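PDB 5BY3: BtGH115A, which acts as a family GH115 4-O-methyl-alpha-glucuronidase with specificity for decorated arabinogalactans. Local coordinates for residues D705-T710 against E764-D769; Y723-R728 against K733-R738. All coordinates share one frame; numbering follows the deposited sequence.

Contact 1 (D705-T710 against E764-D769)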
ATOM      1  N   ASP A 705      12.062  12.225  18.685  1.00 65.16           N
ATOM      2  CA  ASP A 705      11.748  10.896  19.190  1.00 55.60           C
ATOM      3  C   ASP A 705      10.560  11.059  20.130  1.00 50.95           C
ATOM      4  O   ASP A 705      10.270  10.187  20.933  1.00 48.54           O
ATOM      5  CB  ASP A 705      12.981  10.337  19.926  1.00 62.52           C
ATOM      6  CG  ASP A 705      14.309  10.607  19.169  1.00 81.14           C
ATOM      7  OD1 ASP A 705      14.422  10.205  17.973  1.00 74.64           O
ATOM      8  OD2 ASP A 705      15.232  11.228  19.772  1.00 84.42           O
ATOM      9  N   LYS A 706       9.840  12.174  20.038  1.00 55.66           N
ATOM     10  CA  LYS A 706       8.946  12.462  21.147  1.00 61.56           C
ATOM     11  C   LYS A 706       7.436  12.255  21.138  1.00 59.24           C
ATOM     12  O   LYS A 706       6.982  11.519  21.986  1.00 67.98           O
ATOM     13  CB  LYS A 706       9.406  13.683  21.942  1.00 67.47           C
ATOM     14  CG  LYS A 706      10.471  13.321  22.976  1.00 67.93           C
ATOM     15  CD  LYS A 706       9.847  12.846  24.296  1.00 69.09           C
ATOM     16  CE  LYS A 706       9.830  11.331  24.471  1.00 70.60           C
ATOM     17  NZ  LYS A 706       9.300  10.922  25.808  1.00 62.24           N
ATOM     18  N   LEU A 707       6.650  12.865  20.256  1.00 52.26           N
ATOM     19  CA  LEU A 707       5.128  12.840  20.416  1.00 52.37           C
ATOM     20  C   LEU A 707       4.485  12.989  21.810  1.00 54.76           C
ATOM     21  O   LEU A 707       4.147  11.980  22.474  1.00 60.78           O
ATOM     22  CB  LEU A 707       4.465  11.619  19.763  1.00 48.52           C
ATOM     23  CG  LEU A 707       4.409  11.490  18.238  1.00 49.75           C
ATOM     24  CD1 LEU A 707       3.752  10.147  17.887  1.00 45.55           C
ATOM     25  CD2 LEU A 707       3.715  12.679  17.587  1.00 39.95           C
ATOM     26  N   ARG A 708       4.250  14.228  22.232  1.00 50.98           N
ATOM     27  CA  ARG A 708       3.516  14.448  23.484  1.00 56.17           C
ATOM     28  C   ARG A 708       2.490  15.598  23.510  1.00 53.75           C
ATOM     29  O   ARG A 708       2.443  16.437  22.618  1.00 53.53           O
ATOM     30  CB  ARG A 708       4.492  14.515  24.671  1.00 65.08           C
ATOM     31  CG  ARG A 708       5.478  15.652  24.643  1.00 69.36           C
ATOM     32  CD  ARG A 708       6.864  15.173  25.007  1.00 65.15           C
ATOM     33  NE  ARG A 708       7.759  15.841  24.085  1.00 71.06           N
ATOM     34  CZ  ARG A 708       8.545  16.873  24.366  1.00 74.35           C
ATOM     35  NH1 ARG A 708       8.614  17.365  25.603  1.00 69.56           N
ATOM     36  NH2 ARG A 708       9.296  17.383  23.391  1.00 72.28           N
ATOM     37  N   PHE A 709       1.642  15.585  24.527  1.00 53.38           N
ATOM     38  CA  PHE A 709       0.616  16.601  24.715  1.00 53.56           C
ATOM     39  C   PHE A 709       0.531  17.018  26.179  1.00 53.60           C
ATOM     40  O   PHE A 709       1.184  16.427  27.021  1.00 55.30           O
ATOM     41  CB  PHE A 709      -0.764  16.152  24.164  1.00 52.99           C
ATOM     42  CG  PHE A 709      -1.324  14.894  24.792  1.00 47.92           C
ATOM     43  CD1 PHE A 709      -1.034  13.633  24.252  1.00 47.17           C
ATOM     44  CD2 PHE A 709      -2.182  14.969  25.898  1.00 51.63           C
ATOM     45  CE1 PHE A 709      -1.565  12.471  24.822  1.00 48.86           C
ATOM     46  CE2 PHE A 709      -2.728  13.810  26.469  1.00 51.02           C
ATOM     47  CZ  PHE A 709      -2.420  12.557  25.929  1.00 47.95           C
ATOM     48  N   THR A 710      -0.230  18.069  26.470  1.00 58.19           N
ATOM     49  CA  THR A 710      -0.471  18.456  27.850  1.00 55.41           C
ATOM     50  C   THR A 710      -1.960  18.477  28.038  1.00 59.52           C
ATOM     51  O   THR A 710      -2.692  18.902  27.136  1.00 56.37           O
ATOM     52  CB  THR A 710       0.127  19.829  28.230  1.00 52.22           C
ATOM     53  OG1 THR A 710      -0.695  20.889  27.718  1.00 50.81           O
ATOM     54  CG2 THR A 710       1.574  19.982  27.750  1.00 46.15           C
ATOM     55  N   GLU A 764       5.187  17.713  16.618  1.00 64.19           N
ATOM     56  CA  GLU A 764       4.653  17.854  15.275  1.00 66.04           C
ATOM     57  C   GLU A 764       3.367  17.040  14.979  1.00 74.94           C
ATOM     58  O   GLU A 764       2.256  17.605  15.062  1.00 90.04           O
ATOM     59  CB  GLU A 764       5.751  17.635  14.232  1.00 67.03           C
ATOM     60  CG  GLU A 764       5.502  18.397  12.931  1.00 74.96           C
ATOM     61  CD  GLU A 764       6.771  18.959  12.308  1.00 73.51           C
ATOM     62  OE1 GLU A 764       7.674  19.382  13.055  1.00 72.51           O
ATOM     63  OE2 GLU A 764       6.866  18.994  11.065  1.00 68.27           O
ATOM     64  N   GLY A 765       3.489  15.747  14.671  1.00 62.85           N
ATOM     65  CA  GLY A 765       2.356  15.004  14.072  1.00 46.31           C
ATOM     66  C   GLY A 765       1.400  14.344  15.053  1.00 45.52           C
ATOM     67  O   GLY A 765       1.302  13.103  15.096  1.00 38.91           O
ATOM     68  N   VAL A 766       0.710  15.185  15.836  1.00 42.20           N
ATOM     69  CA  VAL A 766      -0.179  14.763  16.936  1.00 39.29           C
ATOM     70  C   VAL A 766      -1.588  14.743  16.398  1.00 44.14           C
ATOM     71  O   VAL A 766      -2.108  15.794  15.962  1.00 44.16           O
ATOM     72  CB  VAL A 766      -0.153  15.770  18.097  1.00 34.14           C
ATOM     73  CG1 VAL A 766      -1.230  15.482  19.136  1.00 30.66           C
ATOM     74  CG2 VAL A 766       1.231  15.811  18.729  1.00 33.83           C
ATOM     75  N   ILE A 767      -2.219  13.572  16.404  1.00 39.83           N
ATOM     76  CA  ILE A 767      -3.527  13.517  15.780  1.00 41.19           C
ATOM     77  C   ILE A 767      -4.506  12.939  16.761  1.00 45.63           C
ATOM     78  O   ILE A 767      -4.390  11.761  17.131  1.00 47.13           O
ATOM     79  CB  ILE A 767      -3.507  12.731  14.454  1.00 38.47           C
ATOM     80  CG1 ILE A 767      -2.671  13.467  13.427  1.00 37.12           C
ATOM     81  CG2 ILE A 767      -4.910  12.572  13.891  1.00 34.08           C
ATOM     82  CD1 ILE A 767      -1.770  12.537  12.644  1.00 47.13           C
ATOM     83  N   LEU A 768      -5.449  13.788  17.176  1.00 42.45           N
ATOM     84  CA  LEU A 768      -6.497  13.419  18.116  1.00 40.23           C
ATOM     85  C   LEU A 768      -7.628  12.692  17.413  1.00 38.88           C
ATOM     86  O   LEU A 768      -8.046  13.087  16.327  1.00 38.83           O
ATOM     87  CB  LEU A 768      -7.017  14.658  18.873  1.00 39.10           C
ATOM     88  CG  LEU A 768      -8.092  14.392  19.950  1.00 44.20           C
ATOM     89  CD1 LEU A 768      -7.574  13.655  21.181  1.00 38.90           C
ATOM     90  CD2 LEU A 768      -8.807  15.675  20.359  1.00 41.24           C
ATOM     91  N   ASP A 769      -8.118  11.634  18.053  1.00 47.97           N
ATOM     92  CA  ASP A 769      -9.230  10.820  17.550  1.00 47.24           C
ATOM     93  C   ASP A 769     -10.437  10.975  18.455  1.00 43.71           C
ATOM     94  O   ASP A 769     -11.451  11.457  18.015  1.00 49.72           O
ATOM     95  CB  ASP A 769      -8.833   9.333  17.440  1.00 47.98           C
ATOM     96  CG  ASP A 769      -9.659   8.577  16.410  1.00 49.70           C
ATOM     97  OD1 ASP A 769     -10.278   9.263  15.600  1.00 53.91           O
ATOM     98  OD2 ASP A 769      -9.675   7.316  16.371  1.00 47.87           O
TER
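Leu707 and Val766 meet through their methyls: Leu707 CD2 lies 4.2 Å from Val766 CG2 and 3.5 Å from the carbonyl O of Gly765. Leu707 leaves its backbone roughly along the partner segment, and only the end of the side chain turns in; CG sits anti to its own carbonyl carbon (chi1 -70°) and CD1 lies anti to CA (chi2 177°), which leaves CD2 as the branch turned across the gap. Val766 answers with CG2, the methyl beside its backbone N, which also comes within 4.1 Å of the carbonyl O of Arg708. This is van der Waals packing, with no hydrogen bond crossing it. Gly765 is the centre of an inverse gamma turn, closed by Val766 N to Glu764 O at 3.0 Å. Strand 766-772 belongs to a different antiparallel sheet from strand 708-713, so the contact joins two sheets of the C-terminal domain, consistent with a galactose-binding-like beta-sandwich. Phe709, next along, directs its CB toward the facing segment and packs on Ile694 and Leu696, and Val766 shares Leu696. Arg708 points its CB the other way, and its guanidinium forms a salt bridge with Asp763.

Contact 2 (Y723-R728 against K733-R738)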
ATOM      1  N   TYR A 723       3.289   9.583  24.153  1.00 39.50           N
ATOM      2  CA  TYR A 723       2.607   8.381  23.636  1.00 44.33           C
ATOM      3  C   TYR A 723       3.290   7.768  22.436  1.00 47.53           C
ATOM      4  O   TYR A 723       2.738   6.849  21.825  1.00 56.97           O
ATOM      5  CB  TYR A 723       1.100   8.621  23.338  1.00 43.62           C
ATOM      6  CG  TYR A 723       0.846   9.572  22.197  1.00 40.12           C
ATOM      7  CD1 TYR A 723       0.856  10.959  22.397  1.00 38.86           C
ATOM      8  CD2 TYR A 723       0.618   9.092  20.897  1.00 40.99           C
ATOM      9  CE1 TYR A 723       0.652  11.837  21.337  1.00 41.55           C
ATOM     10  CE2 TYR A 723       0.423   9.962  19.828  1.00 40.78           C
ATOM     11  CZ  TYR A 723       0.430  11.331  20.060  1.00 41.80           C
ATOM     12  OH  TYR A 723       0.218  12.178  19.013  1.00 46.64           O
ATOM     13  N   GLU A 724       4.488   8.255  22.102  1.00 48.13           N
ATOM     14  CA  GLU A 724       5.328   7.578  21.116  1.00 48.22           C
ATOM     15  C   GLU A 724       5.665   6.220  21.746  1.00 49.02           C
ATOM     16  O   GLU A 724       5.615   6.089  22.959  1.00 42.94           O
ATOM     17  CB  GLU A 724       6.583   8.407  20.739  1.00 48.48           C
ATOM     18  CG  GLU A 724       7.826   8.274  21.640  1.00 48.52           C
ATOM     19  CD  GLU A 724       7.674   8.794  23.080  1.00 58.82           C
ATOM     20  OE1 GLU A 724       6.722   9.530  23.391  1.00 53.59           O
ATOM     21  OE2 GLU A 724       8.534   8.460  23.938  1.00 68.13           O
ATOM     22  N   THR A 725       5.909   5.215  20.905  1.00 48.35           N
ATOM     23  CA  THR A 725       6.412   3.927  21.332  1.00 43.08           C
ATOM     24  C   THR A 725       7.791   3.727  20.685  1.00 47.62           C
ATOM     25  O   THR A 725       8.156   4.442  19.697  1.00 38.69           O
ATOM     26  CB  THR A 725       5.493   2.757  20.868  1.00 39.59           C
ATOM     27  OG1 THR A 725       5.382   2.790  19.449  1.00 41.95           O
ATOM     28  CG2 THR A 725       4.137   2.831  21.447  1.00 35.08           C
ATOM     29  N   LYS A 726       8.512   2.715  21.198  1.00 49.16           N
ATOM     30  CA  LYS A 726       9.866   2.363  20.751  1.00 55.84           C
ATOM     31  C   LYS A 726       9.884   0.902  20.380  1.00 52.08           C
ATOM     32  O   LYS A 726       9.365   0.070  21.122  1.00 56.84           O
ATOM     33  CB  LYS A 726      10.922   2.603  21.868  1.00 65.57           C
ATOM     34  CG  LYS A 726      11.077   4.039  22.399  1.00 72.82           C
ATOM     35  CD  LYS A 726      11.630   5.009  21.348  1.00 77.99           C
ATOM     36  CE  LYS A 726      11.611   6.448  21.847  1.00 82.31           C
ATOM     37  NZ  LYS A 726      11.271   7.373  20.731  1.00 70.41           N
ATOM     38  N   GLY A 727      10.495   0.584  19.244  1.00 45.74           N
ATOM     39  CA  GLY A 727      10.522  -0.768  18.753  1.00 42.40           C
ATOM     40  C   GLY A 727       9.150  -1.436  18.715  1.00 47.16           C
ATOM     41  O   GLY A 727       8.095  -0.783  18.529  1.00 52.07           O
ATOM     42  N   ARG A 728       9.169  -2.749  18.850  1.00 39.79           N
ATOM     43  CA  ARG A 728       7.956  -3.537  18.818  1.00 37.55           C
ATOM     44  C   ARG A 728       7.603  -4.037  20.234  1.00 38.01           C
ATOM     45  O   ARG A 728       7.615  -5.238  20.500  1.00 41.05           O
ATOM     46  CB  ARG A 728       8.117  -4.686  17.826  1.00 39.33           C
ATOM     47  CG  ARG A 728       8.814  -4.284  16.519  1.00 42.12           C
ATOM     48  CD  ARG A 728       8.364  -5.043  15.288  1.00 39.78           C
ATOM     49  NE  ARG A 728       8.703  -6.476  15.334  1.00 50.45           N
ATOM     50  CZ  ARG A 728       9.888  -6.988  15.030  1.00 51.97           C
ATOM     51  NH1 ARG A 728      10.897  -6.193  14.685  1.00 70.37           N
ATOM     52  NH2 ARG A 728      10.097  -8.282  15.096  1.00 49.85           N
ATOM     53  N   LYS A 733       2.169  -3.043  20.184  1.00 40.37           N
ATOM     54  CA  LYS A 733       1.444  -4.191  19.635  1.00 40.58           C
ATOM     55  C   LYS A 733      -0.038  -3.902  19.783  1.00 38.45           C
ATOM     56  O   LYS A 733      -0.793  -4.068  18.850  1.00 39.64           O
ATOM     57  CB  LYS A 733       1.823  -5.498  20.359  1.00 40.22           C
ATOM     58  CG  LYS A 733       3.107  -6.136  19.836  1.00 40.07           C
ATOM     59  CD  LYS A 733       3.536  -7.292  20.722  1.00 37.23           C
ATOM     60  CE  LYS A 733       4.865  -7.907  20.272  1.00 32.77           C
ATOM     61  NZ  LYS A 733       5.303  -8.956  21.249  1.00 31.33           N
ATOM     62  N   GLU A 734      -0.412  -3.464  20.974  1.00 40.06           N
ATOM     63  CA  GLU A 734      -1.730  -2.980  21.307  1.00 40.82           C
ATOM     64  C   GLU A 734      -2.124  -1.871  20.345  1.00 39.66           C
ATOM     65  O   GLU A 734      -3.220  -1.912  19.784  1.00 38.23           O
ATOM     66  CB  GLU A 734      -1.725  -2.455  22.753  1.00 46.17           C
ATOM     67  CG  GLU A 734      -2.414  -3.318  23.798  1.00 56.88           C
ATOM     68  CD  GLU A 734      -2.323  -4.806  23.506  1.00 71.01           C
ATOM     69  OE1 GLU A 734      -1.212  -5.353  23.622  1.00 91.30           O
ATOM     70  OE2 GLU A 734      -3.353  -5.433  23.161  1.00 68.99           O
ATOM     71  N   ASN A 735      -1.226  -0.896  20.160  1.00 36.31           N
ATOM     72  CA  ASN A 735      -1.502   0.282  19.359  1.00 32.79           C
ATOM     73  C   ASN A 735      -1.945  -0.139  17.950  1.00 33.86           C
ATOM     74  O   ASN A 735      -2.999   0.241  17.524  1.00 40.47           O
ATOM     75  CB  ASN A 735      -0.268   1.205  19.273  1.00 31.92           C
ATOM     76  CG  ASN A 735      -0.104   2.152  20.496  1.00 32.01           C
ATOM     77  OD1 ASN A 735      -0.842   2.085  21.505  1.00 30.85           O
ATOM     78  ND2 ASN A 735       0.886   3.054  20.390  1.00 27.16           N
ATOM     79  N   VAL A 736      -1.157  -0.925  17.234  1.00 33.58           N
ATOM     80  CA  VAL A 736      -1.421  -1.183  15.815  1.00 34.62           C
ATOM     81  C   VAL A 736      -2.600  -2.136  15.534  1.00 36.51           C
ATOM     82  O   VAL A 736      -3.181  -2.086  14.474  1.00 37.26           O
ATOM     83  CB  VAL A 736      -0.157  -1.689  15.096  1.00 36.88           C
ATOM     84  CG1 VAL A 736       0.915  -0.609  15.105  1.00 31.46           C
ATOM     85  CG2 VAL A 736       0.365  -2.981  15.725  1.00 34.84           C
ATOM     86  N   LEU A 737      -2.946  -2.997  16.491  1.00 39.42           N
ATOM     87  CA  LEU A 737      -4.107  -3.861  16.364  1.00 40.11           C
ATOM     88  C   LEU A 737      -5.434  -3.068  16.373  1.00 41.83           C
ATOM     89  O   LEU A 737      -6.376  -3.436  15.659  1.00 41.09           O
ATOM     90  CB  LEU A 737      -4.133  -4.911  17.496  1.00 37.52           C
ATOM     91  CG  LEU A 737      -3.238  -6.169  17.412  1.00 42.73           C
ATOM     92  CD1 LEU A 737      -3.237  -7.025  18.692  1.00 39.36           C
ATOM     93  CD2 LEU A 737      -3.531  -7.069  16.212  1.00 38.73           C
ATOM     94  N   ARG A 738      -5.498  -2.016  17.194  1.00 34.93           N
ATOM     95  CA  ARG A 738      -6.715  -1.244  17.418  1.00 36.78           C
ATOM     96  C   ARG A 738      -6.673   0.123  16.721  1.00 35.31           C
ATOM     97  O   ARG A 738      -7.642   0.877  16.756  1.00 32.79           O
ATOM     98  CB  ARG A 738      -6.991  -1.075  18.935  1.00 34.52           C
ATOM     99  CG  ARG A 738      -6.011  -0.161  19.616  1.00 36.29           C
ATOM    100  CD  ARG A 738      -6.041  -0.270  21.114  1.00 33.91           C
ATOM    101  NE  ARG A 738      -4.890   0.460  21.565  1.00 37.04           N
ATOM    102  CZ  ARG A 738      -4.262   0.284  22.729  1.00 38.72           C
ATOM    103  NH1 ARG A 738      -4.697  -0.611  23.626  1.00 33.38           N
ATOM    104  NH2 ARG A 738      -3.186   1.020  22.974  1.00 30.67           N
TER
HETATM  105  O   HOH W   1       2.731   3.294  18.334  1.00 27.30           O
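Thr725 and Asn735 approach from opposite directions, and their side chains make the shortest approach between the loop and the helix. The Thr725 CG2 methyl stops 3.4 Å from Asn735 ND2, a carbon against an amide nitrogen, while the Thr725 hydroxyl takes a different route. With chi1 at 58°, OG1 lies between the backbone N and carbonyl carbon and reaches a water at 2.9 Å. Asn735 ND2 donates to the same water at 2.8 Å, so one bridging molecule makes the polar link that the two side chains do not make directly. The other end of the amide is held within the helix: Arg738 NH2 donates to Asn735 OD1 at 3.0 Å, arriving in the carbonyl plane with a C=O...N angle of 152°, though the N-H...O angle of 131° is well short of straight. Glu734 CB lies 3.4 Å above one face of that guanidinium, offset toward its rim, and Arg738 NE bonds to Gln740 O.

The other end of the contact is looser. Lys733 runs extended beyond CG, and its CE passes 3.8 Å from the carbonyl O of Arg728, but the ammonium goes on to a salt bridge with Glu508. Both residues are partly exposed. Segment 723-728 is the loop after strand 719-722, and it folds back on helix 730-738, which it leads into. Because OD1 accepts from Arg738 and ND2 donates to the water, these two partners probably set the rotation of the Asn735 amide, and the polar coupling between loop and helix at this end runs through a water rather than a direct hydrogen bond.

Contact 2 is nested inside contact 1: the chain runs through 705-710, 723-728, 733-738 and then 764-769, all within the GH115 C-terminal domain. Their centres are about 14 Å apart. Strands 708-713 and 719-722 are antiparallel neighbours in one four-stranded sheet, and the pairing continues past the second strand with a probable hydrogen bond from Tyr723 N to Leu707 O at 3.1 Å. Lys726 NZ probably bonds to Asp705 O, and Tyr723 OH packs against Val766 CA at 3.3 Å. Tyr723 therefore touches both segments of contact 1, placing the loop leading to helix 730-738 directly beside the junction between the domain's two sheets.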